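Local structure of anti-H(O) lectin 1 (Ulex europaeus, 1JXN) at residues P42-G47 / S217-R222; L32-V37 / G47-I52; T70-F75 / H226-W231. The protein binds carbohydrate with specificity for L-fucose, as a calcium- and manganese-containing member of the leguminous lectin family. All coordinates share one frame; numbering follows the deposited sequence.

Contact 1 (P42-G47 / S217-R222). Unlike the reference sequence in segment 217-222: Ser217 (reference Gly). With MFU (methyl alpha-L-fucopyranoside), chain E.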
ATOM      1  N   PRO A  42      26.052  14.853  -9.310  1.00 25.86           N
ATOM      2  CA  PRO A  42      27.359  14.499  -8.742  1.00 26.14           C
ATOM      3  C   PRO A  42      27.979  13.376  -9.609  1.00 26.59           C
ATOM      4  O   PRO A  42      27.262  12.712 -10.380  1.00 24.51           O
ATOM      5  CB  PRO A  42      26.995  14.027  -7.327  1.00 25.03           C
ATOM      6  CG  PRO A  42      25.580  13.532  -7.464  1.00 25.74           C
ATOM      7  CD  PRO A  42      24.962  14.581  -8.354  1.00 26.67           C
ATOM      8  N   ASP A  43      29.298  13.188  -9.524  1.00 26.26           N
ATOM      9  CA  ASP A  43      29.985  12.155 -10.327  1.00 25.95           C
ATOM     10  C   ASP A  43      29.249  10.805 -10.265  1.00 23.85           C
ATOM     11  O   ASP A  43      29.134  10.100 -11.277  1.00 18.70           O
ATOM     12  CB  ASP A  43      31.443  11.978  -9.858  1.00 30.70           C
ATOM     13  CG  ASP A  43      32.240  13.285  -9.851  1.00 33.60           C
ATOM     14  OD1 ASP A  43      33.402  13.257 -10.316  1.00 36.15           O
ATOM     15  OD2 ASP A  43      31.741  14.323  -9.346  1.00 36.06           O
ATOM     16  N   GLU A  44      28.766  10.465  -9.066  1.00 23.44           N
ATOM     17  CA  GLU A  44      27.993   9.239  -8.805  1.00 23.60           C
ATOM     18  C   GLU A  44      26.556   9.665  -8.473  1.00 21.85           C
ATOM     19  O   GLU A  44      26.284  10.078  -7.352  1.00 23.22           O
ATOM     20  CB  GLU A  44      28.580   8.481  -7.613  1.00 23.24           C
ATOM     21  CG  GLU A  44      29.981   7.967  -7.834  1.00 23.51           C
ATOM     22  CD  GLU A  44      30.649   7.575  -6.545  1.00 24.36           C
ATOM     23  OE1 GLU A  44      30.468   8.299  -5.544  1.00 27.96           O
ATOM     24  OE2 GLU A  44      31.362   6.548  -6.525  1.00 26.45           O
ATOM     25  N   THR A  45      25.649   9.565  -9.440  1.00 20.99           N
ATOM     26  CA  THR A  45      24.254   9.967  -9.236  1.00 21.58           C
ATOM     27  C   THR A  45      23.276   8.805  -9.373  1.00 20.90           C
ATOM     28  O   THR A  45      23.570   7.818 -10.038  1.00 21.90           O
ATOM     29  CB  THR A  45      23.835  11.066 -10.259  1.00 21.62           C
ATOM     30  OG1 THR A  45      22.449  11.420 -10.083  1.00 20.17           O
ATOM     31  CG2 THR A  45      24.072  10.577 -11.697  1.00 21.44           C
ATOM     32  N   GLY A  46      22.094   8.944  -8.783  1.00 21.16           N
ATOM     33  CA  GLY A  46      21.096   7.892  -8.890  1.00 20.53           C
ATOM     34  C   GLY A  46      19.847   8.162  -8.084  1.00 19.00           C
ATOM     35  O   GLY A  46      19.787   9.154  -7.347  1.00 18.53           O
ATOM     36  N   GLY A  47      18.868   7.264  -8.173  1.00 17.04           N
ATOM     37  CA  GLY A  47      17.641   7.462  -7.435  1.00 15.71           C
ATOM     38  C   GLY A  47      16.931   6.194  -7.017  1.00 15.75           C
ATOM     39  O   GLY A  47      17.054   5.156  -7.652  1.00 16.07           O
ATOM     40  N   SER A 217      21.447   3.881 -11.004  1.00 20.08           N
ATOM     41  CA  SER A 217      22.610   4.777 -10.993  1.00 18.61           C
ATOM     42  C   SER A 217      23.524   4.675 -12.214  1.00 19.03           C
ATOM     43  O   SER A 217      23.541   3.666 -12.910  1.00 20.88           O
ATOM     44  CB  SER A 217      23.432   4.533  -9.737  1.00 14.52           C
ATOM     45  OG  SER A 217      23.426   3.163  -9.404  1.00 12.97           O
ATOM     46  N   THR A 218      24.300   5.726 -12.444  1.00 20.22           N
ATOM     47  CA  THR A 218      25.219   5.814 -13.576  1.00 20.70           C
ATOM     48  C   THR A 218      26.458   6.588 -13.116  1.00 22.66           C
ATOM     49  O   THR A 218      26.627   6.830 -11.922  1.00 24.28           O
ATOM     50  CB  THR A 218      24.539   6.536 -14.772  1.00 20.85           C
ATOM     51  OG1 THR A 218      25.361   6.429 -15.931  1.00 17.39           O
ATOM     52  CG2 THR A 218      24.316   8.003 -14.468  1.00 18.12           C
ATOM     53  N   TYR A 219      27.317   7.007 -14.034  1.00 22.76           N
ATOM     54  CA  TYR A 219      28.526   7.713 -13.617  1.00 21.92           C
ATOM     55  C   TYR A 219      28.974   8.747 -14.646  1.00 23.31           C
ATOM     56  O   TYR A 219      28.792   8.556 -15.846  1.00 23.36           O
ATOM     57  CB  TYR A 219      29.639   6.679 -13.401  1.00 22.22           C
ATOM     58  CG  TYR A 219      30.958   7.231 -12.905  1.00 18.20           C
ATOM     59  CD1 TYR A 219      32.117   7.097 -13.669  1.00 19.40           C
ATOM     60  CD2 TYR A 219      31.057   7.839 -11.660  1.00 14.81           C
ATOM     61  CE1 TYR A 219      33.343   7.538 -13.203  1.00 18.02           C
ATOM     62  CE2 TYR A 219      32.269   8.284 -11.177  1.00 17.89           C
ATOM     63  CZ  TYR A 219      33.414   8.130 -11.953  1.00 20.93           C
ATOM     64  OH  TYR A 219      34.640   8.527 -11.448  1.00 24.03           O
ATOM     65  N   ILE A 220      29.577   9.832 -14.166  1.00 25.04           N
ATOM     66  CA  ILE A 220      30.055  10.903 -15.038  1.00 25.35           C
ATOM     67  C   ILE A 220      30.891  10.293 -16.143  1.00 26.61           C
ATOM     68  O   ILE A 220      31.742   9.436 -15.888  1.00 27.36           O
ATOM     69  CB  ILE A 220      30.917  11.945 -14.275  1.00 24.76           C
ATOM     70  CG1 ILE A 220      31.440  13.015 -15.234  1.00 24.60           C
ATOM     71  CG2 ILE A 220      32.096  11.270 -13.591  1.00 27.48           C
ATOM     72  CD1 ILE A 220      30.378  13.995 -15.715  1.00 23.96           C
ATOM     73  N   GLY A 221      30.607  10.695 -17.379  1.00 27.19           N
ATOM     74  CA  GLY A 221      31.347  10.172 -18.516  1.00 27.21           C
ATOM     75  C   GLY A 221      30.687   8.958 -19.126  1.00 26.46           C
ATOM     76  O   GLY A 221      30.593   8.850 -20.346  1.00 28.19           O
ATOM     77  N   ARG A 222      30.243   8.036 -18.281  1.00 26.25           N
ATOM     78  CA  ARG A 222      29.571   6.823 -18.746  1.00 26.36           C
ATOM     79  C   ARG A 222      28.080   6.882 -18.370  1.00 26.54           C
ATOM     80  O   ARG A 222      27.491   5.869 -17.966  1.00 28.17           O
ATOM     81  CB  ARG A 222      30.227   5.587 -18.108  1.00 27.98           C
ATOM     82  CG  ARG A 222      31.736   5.515 -18.283  1.00 29.78           C
ATOM     83  CD  ARG A 222      32.379   4.517 -17.319  1.00 29.86           C
ATOM     84  NE  ARG A 222      32.759   3.255 -17.959  1.00 27.04           N
ATOM     85  CZ  ARG A 222      34.004   2.781 -17.998  1.00 26.09           C
ATOM     86  NH1 ARG A 222      35.003   3.457 -17.436  1.00 21.36           N
ATOM     87  NH2 ARG A 222      34.254   1.624 -18.596  1.00 26.34           N
TER
HETATM   88  C1  MFU E 501      33.898   3.521  -9.890  1.00 32.97           C
HETATM   89  C2  MFU E 501      32.823   3.393  -8.784  1.00 32.22           C
HETATM   90  C3  MFU E 501      31.626   4.281  -9.194  1.00 30.66           C
HETATM   91  C4  MFU E 501      31.089   3.805 -10.565  1.00 29.52           C
HETATM   92  C5  MFU E 501      32.196   3.908 -11.616  1.00 31.03           C
HETATM   93  C6  MFU E 501      31.682   3.423 -12.995  1.00 27.54           C
HETATM   94  O1  MFU E 501      34.371   4.922  -9.937  1.00 31.36           O
HETATM   95  O2  MFU E 501      33.372   3.782  -7.517  1.00 32.89           O
HETATM   96  O3  MFU E 501      30.612   4.203  -8.206  1.00 29.83           O
HETATM   97  O4  MFU E 501      30.648   2.453 -10.469  1.00 29.01           O
HETATM   98  O5  MFU E 501      33.339   3.124 -11.206  1.00 31.24           O
HETATM   99  CM  MFU E 501      35.210   5.717  -9.063  1.00 31.62           C

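Contact 2 (L32-V37 / G47-I52)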
ATOM      1  N   LEU A  32       8.660   5.612 -15.145  1.00 17.33           N
ATOM      2  CA  LEU A  32       9.303   5.760 -13.842  1.00 15.17           C
ATOM      3  C   LEU A  32      10.820   5.827 -14.075  1.00 15.32           C
ATOM      4  O   LEU A  32      11.454   4.811 -14.319  1.00 13.91           O
ATOM      5  CB  LEU A  32       8.955   4.581 -12.915  1.00 10.72           C
ATOM      6  CG  LEU A  32       9.711   4.529 -11.574  1.00  8.15           C
ATOM      7  CD1 LEU A  32       9.525   5.818 -10.824  1.00  6.55           C
ATOM      8  CD2 LEU A  32       9.277   3.356 -10.733  1.00  6.79           C
ATOM      9  N   GLN A  33      11.389   7.027 -14.036  1.00 16.46           N
ATOM     10  CA  GLN A  33      12.822   7.197 -14.238  1.00 15.15           C
ATOM     11  C   GLN A  33      13.569   7.140 -12.911  1.00 15.00           C
ATOM     12  O   GLN A  33      13.321   7.943 -12.020  1.00 12.09           O
ATOM     13  CB  GLN A  33      13.104   8.515 -14.937  1.00 17.64           C
ATOM     14  CG  GLN A  33      14.577   8.835 -15.060  1.00 21.45           C
ATOM     15  CD  GLN A  33      14.816  10.176 -15.697  1.00 24.34           C
ATOM     16  OE1 GLN A  33      14.583  10.355 -16.890  1.00 25.28           O
ATOM     17  NE2 GLN A  33      15.281  11.134 -14.902  1.00 24.90           N
ATOM     18  N   LEU A  34      14.525   6.217 -12.818  1.00 14.99           N
ATOM     19  CA  LEU A  34      15.302   5.987 -11.596  1.00 12.66           C
ATOM     20  C   LEU A  34      16.520   6.861 -11.352  1.00 12.43           C
ATOM     21  O   LEU A  34      16.962   7.004 -10.210  1.00  9.27           O
ATOM     22  CB  LEU A  34      15.699   4.514 -11.510  1.00 12.76           C
ATOM     23  CG  LEU A  34      14.501   3.564 -11.507  1.00 13.28           C
ATOM     24  CD1 LEU A  34      14.970   2.127 -11.718  1.00 10.30           C
ATOM     25  CD2 LEU A  34      13.720   3.742 -10.214  1.00  8.84           C
ATOM     26  N   ASN A  35      17.087   7.414 -12.418  1.00 14.01           N
ATOM     27  CA  ASN A  35      18.252   8.293 -12.293  1.00 16.63           C
ATOM     28  C   ASN A  35      18.304   9.298 -13.449  1.00 18.69           C
ATOM     29  O   ASN A  35      17.944   8.985 -14.586  1.00 19.12           O
ATOM     30  CB  ASN A  35      19.555   7.480 -12.234  1.00 17.65           C
ATOM     31  CG  ASN A  35      19.893   6.821 -13.560  1.00 18.80           C
ATOM     32  OD1 ASN A  35      19.192   5.913 -14.035  1.00 16.19           O
ATOM     33  ND2 ASN A  35      20.944   7.323 -14.198  1.00 14.19           N
ATOM     34  N   LYS A  36      18.728  10.518 -13.157  1.00 21.03           N
ATOM     35  CA  LYS A  36      18.812  11.538 -14.195  1.00 23.70           C
ATOM     36  C   LYS A  36      20.228  11.639 -14.743  1.00 26.62           C
ATOM     37  O   LYS A  36      21.200  11.464 -13.993  1.00 25.87           O
ATOM     38  CB  LYS A  36      18.414  12.899 -13.636  1.00 24.17           C
ATOM     39  CG  LYS A  36      16.934  13.075 -13.354  1.00 21.45           C
ATOM     40  CD  LYS A  36      16.725  14.405 -12.666  1.00 22.65           C
ATOM     41  CE  LYS A  36      15.267  14.779 -12.557  1.00 23.32           C
ATOM     42  NZ  LYS A  36      15.129  15.980 -11.682  1.00 23.28           N
ATOM     43  N   VAL A  37      20.338  11.953 -16.037  1.00 27.19           N
ATOM     44  CA  VAL A  37      21.632  12.117 -16.702  1.00 26.93           C
ATOM     45  C   VAL A  37      21.804  13.539 -17.210  1.00 27.10           C
ATOM     46  O   VAL A  37      20.867  14.334 -17.173  1.00 28.01           O
ATOM     47  CB  VAL A  37      21.830  11.141 -17.876  1.00 26.97           C
ATOM     48  CG1 VAL A  37      21.994   9.704 -17.357  1.00 27.96           C
ATOM     49  CG2 VAL A  37      20.672  11.243 -18.846  1.00 26.58           C
ATOM     50  N   GLY A  47      18.868   7.264  -8.173  1.00 17.04           N
ATOM     51  CA  GLY A  47      17.641   7.462  -7.435  1.00 15.71           C
ATOM     52  C   GLY A  47      16.931   6.194  -7.017  1.00 15.75           C
ATOM     53  O   GLY A  47      17.054   5.156  -7.652  1.00 16.07           O
ATOM     54  N   ILE A  48      16.152   6.308  -5.951  1.00 15.01           N
ATOM     55  CA  ILE A  48      15.392   5.198  -5.414  1.00 11.67           C
ATOM     56  C   ILE A  48      13.930   5.567  -5.499  1.00 11.43           C
ATOM     57  O   ILE A  48      13.582   6.729  -5.366  1.00 12.98           O
ATOM     58  CB  ILE A  48      15.716   4.971  -3.944  1.00  8.68           C
ATOM     59  CG1 ILE A  48      17.206   4.699  -3.761  1.00  9.19           C
ATOM     60  CG2 ILE A  48      14.902   3.830  -3.406  1.00  7.34           C
ATOM     61  CD1 ILE A  48      17.592   4.405  -2.333  1.00  9.33           C
ATOM     62  N   ALA A  49      13.083   4.587  -5.765  1.00 13.31           N
ATOM     63  CA  ALA A  49      11.641   4.803  -5.826  1.00 16.50           C
ATOM     64  C   ALA A  49      10.999   3.551  -5.247  1.00 15.19           C
ATOM     65  O   ALA A  49      11.088   2.481  -5.845  1.00 13.66           O
ATOM     66  CB  ALA A  49      11.181   5.030  -7.276  1.00 18.79           C
ATOM     67  N   ARG A  50      10.368   3.673  -4.085  1.00 14.65           N
ATOM     68  CA  ARG A  50       9.749   2.505  -3.456  1.00 17.75           C
ATOM     69  C   ARG A  50       8.265   2.663  -3.164  1.00 17.08           C
ATOM     70  O   ARG A  50       7.777   3.786  -3.072  1.00 18.48           O
ATOM     71  CB  ARG A  50      10.501   2.133  -2.170  1.00 14.16           C
ATOM     72  CG  ARG A  50      10.844   3.317  -1.299  1.00 16.48           C
ATOM     73  CD  ARG A  50      11.715   2.915  -0.117  1.00 18.52           C
ATOM     74  NE  ARG A  50      13.096   3.382  -0.228  1.00 15.19           N
ATOM     75  CZ  ARG A  50      14.085   2.951   0.550  1.00 17.23           C
ATOM     76  NH1 ARG A  50      13.846   2.041   1.488  1.00 17.52           N
ATOM     77  NH2 ARG A  50      15.311   3.427   0.400  1.00 17.58           N
ATOM     78  N   TYR A  51       7.544   1.546  -3.056  1.00 16.41           N
ATOM     79  CA  TYR A  51       6.125   1.610  -2.748  1.00 15.42           C
ATOM     80  C   TYR A  51       6.004   2.255  -1.370  1.00 18.12           C
ATOM     81  O   TYR A  51       6.753   1.927  -0.435  1.00 16.52           O
ATOM     82  CB  TYR A  51       5.457   0.239  -2.779  1.00 14.99           C
ATOM     83  CG  TYR A  51       3.952   0.332  -2.684  1.00 16.80           C
ATOM     84  CD1 TYR A  51       3.264  -0.199  -1.596  1.00 16.43           C
ATOM     85  CD2 TYR A  51       3.217   1.003  -3.666  1.00 20.13           C
ATOM     86  CE1 TYR A  51       1.875  -0.055  -1.480  1.00 19.61           C
ATOM     87  CE2 TYR A  51       1.826   1.156  -3.571  1.00 19.58           C
ATOM     88  CZ  TYR A  51       1.166   0.631  -2.471  1.00 21.00           C
ATOM     89  OH  TYR A  51      -0.191   0.835  -2.335  1.00 21.22           O
ATOM     90  N   ILE A  52       5.097   3.226  -1.287  1.00 18.88           N
ATOM     91  CA  ILE A  52       4.866   4.017  -0.081  1.00 17.35           C
ATOM     92  C   ILE A  52       4.551   3.214   1.185  1.00 14.76           C
ATOM     93  O   ILE A  52       4.938   3.599   2.278  1.00 15.66           O
ATOM     94  CB  ILE A  52       3.777   5.082  -0.343  1.00 15.44           C
ATOM     95  CG1 ILE A  52       4.004   6.311   0.522  1.00 13.70           C
ATOM     96  CG2 ILE A  52       2.409   4.505  -0.108  1.00 16.64           C
ATOM     97  CD1 ILE A  52       5.132   7.164   0.051  1.00 14.58           C
TER

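Contact 3 (T70-F75 / H226-W231)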
ATOM      1  N   THR A  70       7.113 -10.426  -8.396  1.00 16.36           N
ATOM      2  CA  THR A  70       7.039  -9.085  -8.917  1.00 16.61           C
ATOM      3  C   THR A  70       7.570  -9.104 -10.323  1.00 18.29           C
ATOM      4  O   THR A  70       8.494  -9.859 -10.639  1.00 18.80           O
ATOM      5  CB  THR A  70       7.845  -8.093  -8.055  1.00 16.36           C
ATOM      6  OG1 THR A  70       7.919  -6.826  -8.716  1.00 14.54           O
ATOM      7  CG2 THR A  70       9.233  -8.608  -7.789  1.00 17.53           C
ATOM      8  N   SER A  71       6.945  -8.316 -11.182  1.00 19.40           N
ATOM      9  CA  SER A  71       7.362  -8.236 -12.561  1.00 17.88           C
ATOM     10  C   SER A  71       7.333  -6.804 -13.029  1.00 17.88           C
ATOM     11  O   SER A  71       6.506  -6.007 -12.579  1.00 14.47           O
ATOM     12  CB  SER A  71       6.475  -9.102 -13.440  1.00 16.40           C
ATOM     13  OG  SER A  71       5.124  -9.039 -13.036  1.00 20.14           O
ATOM     14  N   PHE A  72       8.268  -6.475 -13.906  1.00 16.92           N
ATOM     15  CA  PHE A  72       8.359  -5.139 -14.444  1.00 17.99           C
ATOM     16  C   PHE A  72       9.179  -5.145 -15.713  1.00 19.61           C
ATOM     17  O   PHE A  72      10.045  -6.001 -15.897  1.00 20.39           O
ATOM     18  CB  PHE A  72       9.006  -4.199 -13.420  1.00 20.18           C
ATOM     19  CG  PHE A  72      10.389  -4.630 -12.969  1.00 21.76           C
ATOM     20  CD1 PHE A  72      11.531  -3.985 -13.454  1.00 20.50           C
ATOM     21  CD2 PHE A  72      10.546  -5.663 -12.036  1.00 20.16           C
ATOM     22  CE1 PHE A  72      12.801  -4.363 -13.016  1.00 19.88           C
ATOM     23  CE2 PHE A  72      11.812  -6.044 -11.594  1.00 18.11           C
ATOM     24  CZ  PHE A  72      12.940  -5.393 -12.081  1.00 21.13           C
ATOM     25  N   SER A  73       8.901  -4.197 -16.598  1.00 20.90           N
ATOM     26  CA  SER A  73       9.657  -4.079 -17.836  1.00 20.49           C
ATOM     27  C   SER A  73      10.413  -2.775 -17.723  1.00 20.95           C
ATOM     28  O   SER A  73       9.847  -1.805 -17.244  1.00 21.22           O
ATOM     29  CB  SER A  73       8.723  -3.987 -19.034  1.00 19.31           C
ATOM     30  OG  SER A  73       7.834  -5.079 -19.076  1.00 24.03           O
ATOM     31  N   PHE A  74      11.684  -2.752 -18.105  1.00 20.78           N
ATOM     32  CA  PHE A  74      12.451  -1.512 -18.053  1.00 20.13           C
ATOM     33  C   PHE A  74      13.282  -1.428 -19.318  1.00 20.67           C
ATOM     34  O   PHE A  74      13.376  -2.404 -20.064  1.00 20.91           O
ATOM     35  CB  PHE A  74      13.363  -1.468 -16.822  1.00 21.58           C
ATOM     36  CG  PHE A  74      14.513  -2.444 -16.872  1.00 25.03           C
ATOM     37  CD1 PHE A  74      15.738  -2.076 -17.441  1.00 25.95           C
ATOM     38  CD2 PHE A  74      14.376  -3.738 -16.362  1.00 26.77           C
ATOM     39  CE1 PHE A  74      16.805  -2.986 -17.503  1.00 25.51           C
ATOM     40  CE2 PHE A  74      15.439  -4.652 -16.415  1.00 26.28           C
ATOM     41  CZ  PHE A  74      16.654  -4.277 -16.990  1.00 27.35           C
ATOM     42  N   PHE A  75      13.815  -0.251 -19.605  1.00 19.16           N
ATOM     43  CA  PHE A  75      14.677  -0.075 -20.768  1.00 21.60           C
ATOM     44  C   PHE A  75      15.723   0.936 -20.331  1.00 21.54           C
ATOM     45  O   PHE A  75      15.577   1.551 -19.276  1.00 20.48           O
ATOM     46  CB  PHE A  75      13.913   0.342 -22.062  1.00 23.35           C
ATOM     47  CG  PHE A  75      13.269   1.717 -22.007  1.00 25.50           C
ATOM     48  CD1 PHE A  75      11.957   1.871 -21.534  1.00 24.40           C
ATOM     49  CD2 PHE A  75      13.970   2.854 -22.428  1.00 23.93           C
ATOM     50  CE1 PHE A  75      11.353   3.135 -21.480  1.00 26.14           C
ATOM     51  CE2 PHE A  75      13.381   4.121 -22.380  1.00 25.75           C
ATOM     52  CZ  PHE A  75      12.065   4.268 -21.904  1.00 26.75           C
ATOM     53  N   HIS A 226      18.109   4.718 -16.455  1.00 17.51           N
ATOM     54  CA  HIS A 226      17.458   3.429 -16.297  1.00 16.10           C
ATOM     55  C   HIS A 226      16.025   3.703 -15.865  1.00 16.16           C
ATOM     56  O   HIS A 226      15.802   4.315 -14.823  1.00 16.16           O
ATOM     57  CB  HIS A 226      18.212   2.633 -15.230  1.00 14.17           C
ATOM     58  CG  HIS A 226      19.704   2.680 -15.394  1.00 14.98           C
ATOM     59  ND1 HIS A 226      20.472   3.711 -14.898  1.00 15.51           N
ATOM     60  CD2 HIS A 226      20.559   1.854 -16.040  1.00 10.21           C
ATOM     61  CE1 HIS A 226      21.733   3.530 -15.243  1.00 11.44           C
ATOM     62  NE2 HIS A 226      21.813   2.406 -15.935  1.00 13.20           N
ATOM     63  N   GLU A 227      15.053   3.249 -16.654  1.00 17.14           N
ATOM     64  CA  GLU A 227      13.654   3.505 -16.333  1.00 16.81           C
ATOM     65  C   GLU A 227      12.653   2.354 -16.437  1.00 18.42           C
ATOM     66  O   GLU A 227      12.649   1.584 -17.408  1.00 19.82           O
ATOM     67  CB  GLU A 227      13.148   4.722 -17.113  1.00 18.96           C
ATOM     68  CG  GLU A 227      13.749   4.932 -18.502  1.00 17.66           C
ATOM     69  CD  GLU A 227      14.157   6.382 -18.751  1.00 20.10           C
ATOM     70  OE1 GLU A 227      14.134   6.833 -19.915  1.00 20.08           O
ATOM     71  OE2 GLU A 227      14.523   7.072 -17.777  1.00 22.21           O
ATOM     72  N   VAL A 228      11.788   2.275 -15.424  1.00 16.89           N
ATOM     73  CA  VAL A 228      10.739   1.260 -15.304  1.00 15.36           C
ATOM     74  C   VAL A 228       9.490   1.624 -16.127  1.00 15.71           C
ATOM     75  O   VAL A 228       8.976   2.743 -16.049  1.00 15.76           O
ATOM     76  CB  VAL A 228      10.367   1.050 -13.814  1.00 15.11           C
ATOM     77  CG1 VAL A 228       9.343  -0.066 -13.657  1.00 11.80           C
ATOM     78  CG2 VAL A 228      11.620   0.753 -13.002  1.00 11.83           C
ATOM     79  N   LEU A 229       8.996   0.647 -16.879  1.00 15.47           N
ATOM     80  CA  LEU A 229       7.842   0.802 -17.761  1.00 15.10           C
ATOM     81  C   LEU A 229       6.501   0.427 -17.125  1.00 17.52           C
ATOM     82  O   LEU A 229       5.441   0.883 -17.561  1.00 19.63           O
ATOM     83  CB  LEU A 229       8.060  -0.022 -19.021  1.00 11.58           C
ATOM     84  CG  LEU A 229       7.379   0.509 -20.266  1.00 13.14           C
ATOM     85  CD1 LEU A 229       7.972   1.853 -20.602  1.00 14.68           C
ATOM     86  CD2 LEU A 229       7.564  -0.461 -21.403  1.00 12.66           C
ATOM     87  N   ASN A 230       6.558  -0.404 -16.095  1.00 19.37           N
ATOM     88  CA  ASN A 230       5.370  -0.850 -15.377  1.00 19.16           C
ATOM     89  C   ASN A 230       5.855  -1.663 -14.182  1.00 19.19           C
ATOM     90  O   ASN A 230       7.057  -1.841 -14.006  1.00 19.96           O
ATOM     91  CB  ASN A 230       4.487  -1.708 -16.292  1.00 19.25           C
ATOM     92  CG  ASN A 230       5.220  -2.907 -16.832  1.00 21.02           C
ATOM     93  OD1 ASN A 230       5.748  -2.875 -17.930  1.00 20.34           O
ATOM     94  ND2 ASN A 230       5.279  -3.973 -16.035  1.00 24.07           N
ATOM     95  N   TRP A 231       4.933  -2.185 -13.383  1.00 17.94           N
ATOM     96  CA  TRP A 231       5.319  -2.951 -12.202  1.00 19.67           C
ATOM     97  C   TRP A 231       4.156  -3.746 -11.632  1.00 19.74           C
ATOM     98  O   TRP A 231       3.005  -3.303 -11.638  1.00 19.36           O
ATOM     99  CB  TRP A 231       5.870  -2.000 -11.131  1.00 20.25           C
ATOM    100  CG  TRP A 231       6.412  -2.649  -9.865  1.00 20.83           C
ATOM    101  CD1 TRP A 231       6.717  -3.973  -9.674  1.00 17.87           C
ATOM    102  CD2 TRP A 231       6.778  -1.972  -8.647  1.00 18.73           C
ATOM    103  NE1 TRP A 231       7.256  -4.156  -8.424  1.00 19.71           N
ATOM    104  CE2 TRP A 231       7.309  -2.950  -7.772  1.00 19.36           C
ATOM    105  CE3 TRP A 231       6.717  -0.636  -8.215  1.00 17.21           C
ATOM    106  CZ2 TRP A 231       7.774  -2.633  -6.491  1.00 19.35           C
ATOM    107  CZ3 TRP A 231       7.180  -0.318  -6.949  1.00 14.96           C
ATOM    108  CH2 TRP A 231       7.702  -1.314  -6.100  1.00 19.56           C
TER

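Contact 1 (P42-G47 / S217-R222)
The carbonyl oxygen of Asp43 is gripped from two sources on the other segment: the backbone N of Ile220 donates to Asp43 O over 2.9 Å with an N-H...O angle of 156°, in the carbonyl plane, and CA of Tyr219 adds a CA-H...O contact at 3.4 Å to Asp43 O. Both contacts lie at the sugar-binding end of the seven-stranded sheet of the legume lectin sandwich, where strands 44-56 and 209-219 run antiparallel and open into loops. Further in, the N of Thr218 donates to Thr45 O at 3.3 Å. Beyond it Gly46 pairs with Ser217, whose hydroxyl bonds Gly104 O. On the face opposite to the sugar, the methyls Thr45 CG2 and Thr218 CG2 lie side by side, 3.8 Å apart, while Thr218 OG1 turns to Thr86 O.

Glu44 and Tyr219 together form part of the fucoside site. Glu44 extends its chain past the ring edge, with CG 4.0 Å from Tyr219 CD2, and its carboxylate plane stands 63° from the ring. Its OE2 accepts a 3.0 Å hydrogen bond from O3 of the methyl fucoside and also forms a salt bridge with Arg102, which probably favours the charged carboxylate and steadies it. Asp87, Gly105 and Asn134 are also hydrogen-bonded to the sugar; Asn134 is probably also a calcium ligand. The Tyr219 side chain leaves the backbone with CG anti to N (chi1 -177°), which turns one face of the ring to the sugar. C5 of the fucoside sits over that face, toward the rim, and CG2 of Ile220 lies over the centre of the opposite face, 3.7 Å above its plane.

Contact 2 (L32-V37 / G47-I52)
A face-to-face contact between the two layers of the sandwich is made where Leu32 and Leu34 meet Ala49 of strand 44-56. The Ala49 methyl is met by two leucine branches: CD1 of Leu32 at 4.0 Å from Ala49 CB, and CD2 of Leu34 at 4.1 Å from the same carbon. Leu32 reaches it with CG anti to its backbone N (chi1 173°), and both branches end at Ala49 CB. In the legume lectin jelly roll, strand 32-33 belongs to one antiparallel sheet and strand 44-56 to the other, and these contacts help fill the apolar interior between them. Phe20 and Phe214 add to that filling, the first beside Leu32 and Ala49, the second beside both leucines. Nearer the sugar-binding end the backbones themselves close up: the CA atoms of Asn35 and Gly47 are 5.0 Å apart, with no side chain on Gly47 to separate them. CB of Asn35 lies 4.1 Å from Gly47 N, but its buried carboxamide leads away from strand 44-56 to strand 224-236, where OD1 is hydrogen-bonded to His226 ND1 and ND2 to Ala224 O.

Contact 3 (T70-F75 / H226-W231)
Phe75 and Glu227 meet crosswise: CG of Glu227 lies over one face of the phenyl ring, 4.1 Å from its centroid, in a CH-pi contact, while the carboxylate plane is turned 81° from the ring and OE2 bonds Thr225 OG1. At the edge of the same ring, in its plane, CD1 of Leu229 approaches Phe75 CE1 to 3.7 Å, the two side chains crossing at about a right angle. The backbones that carry them are paired antiparallel, Phe75 and Glu227 exchanging N-H...O bonds and Leu229 N donating to Ser73 O at 2.6 Å. Past Leu229 the regular pairing breaks, and Phe72 comes opposite Trp231. There the indole is held edge-on: its NE1 donates to Thr70 OG1 at 2.8 Å, the oxygen nearly in the ring plane but the bond bent to 137°. Thr70 OG1 is also bonded to Tyr232 O, so this buried hydroxyl has two partners. Ser73 OG makes a weak bond to Asn230 OD1. Within the back sheet, strand 67-78 lies between strands 224-236 and 168-175, and Phe72, Val228 and Trp231 pack against Phe214 of strand 209-219 in the opposing sheet.

Overall arrangement
The three contacts lie within one legume lectin domain: contacts 1 and 3 each join strands within one sheet, and contact 2 packs one sheet on the other. Contacts 1 and 2, with centres 13 Å apart, share Gly47 and strand 44-56; contact 3 is 11 Å from contact 2 and 20 Å from contact 1. Strand 32-33 pairs with strand 224-236 through Leu32 O and Val228 N. Contacts 1 and 3 alternate along the chain (42-47, 70-75, 217-222, 226-231), as do contacts 1 and 2, while contact 2 closes before contact 3 opens. Contact 1 lies at the sugar-binding end, 16 Å from the chain centre; contacts 2 and 3 are 10 Å from it.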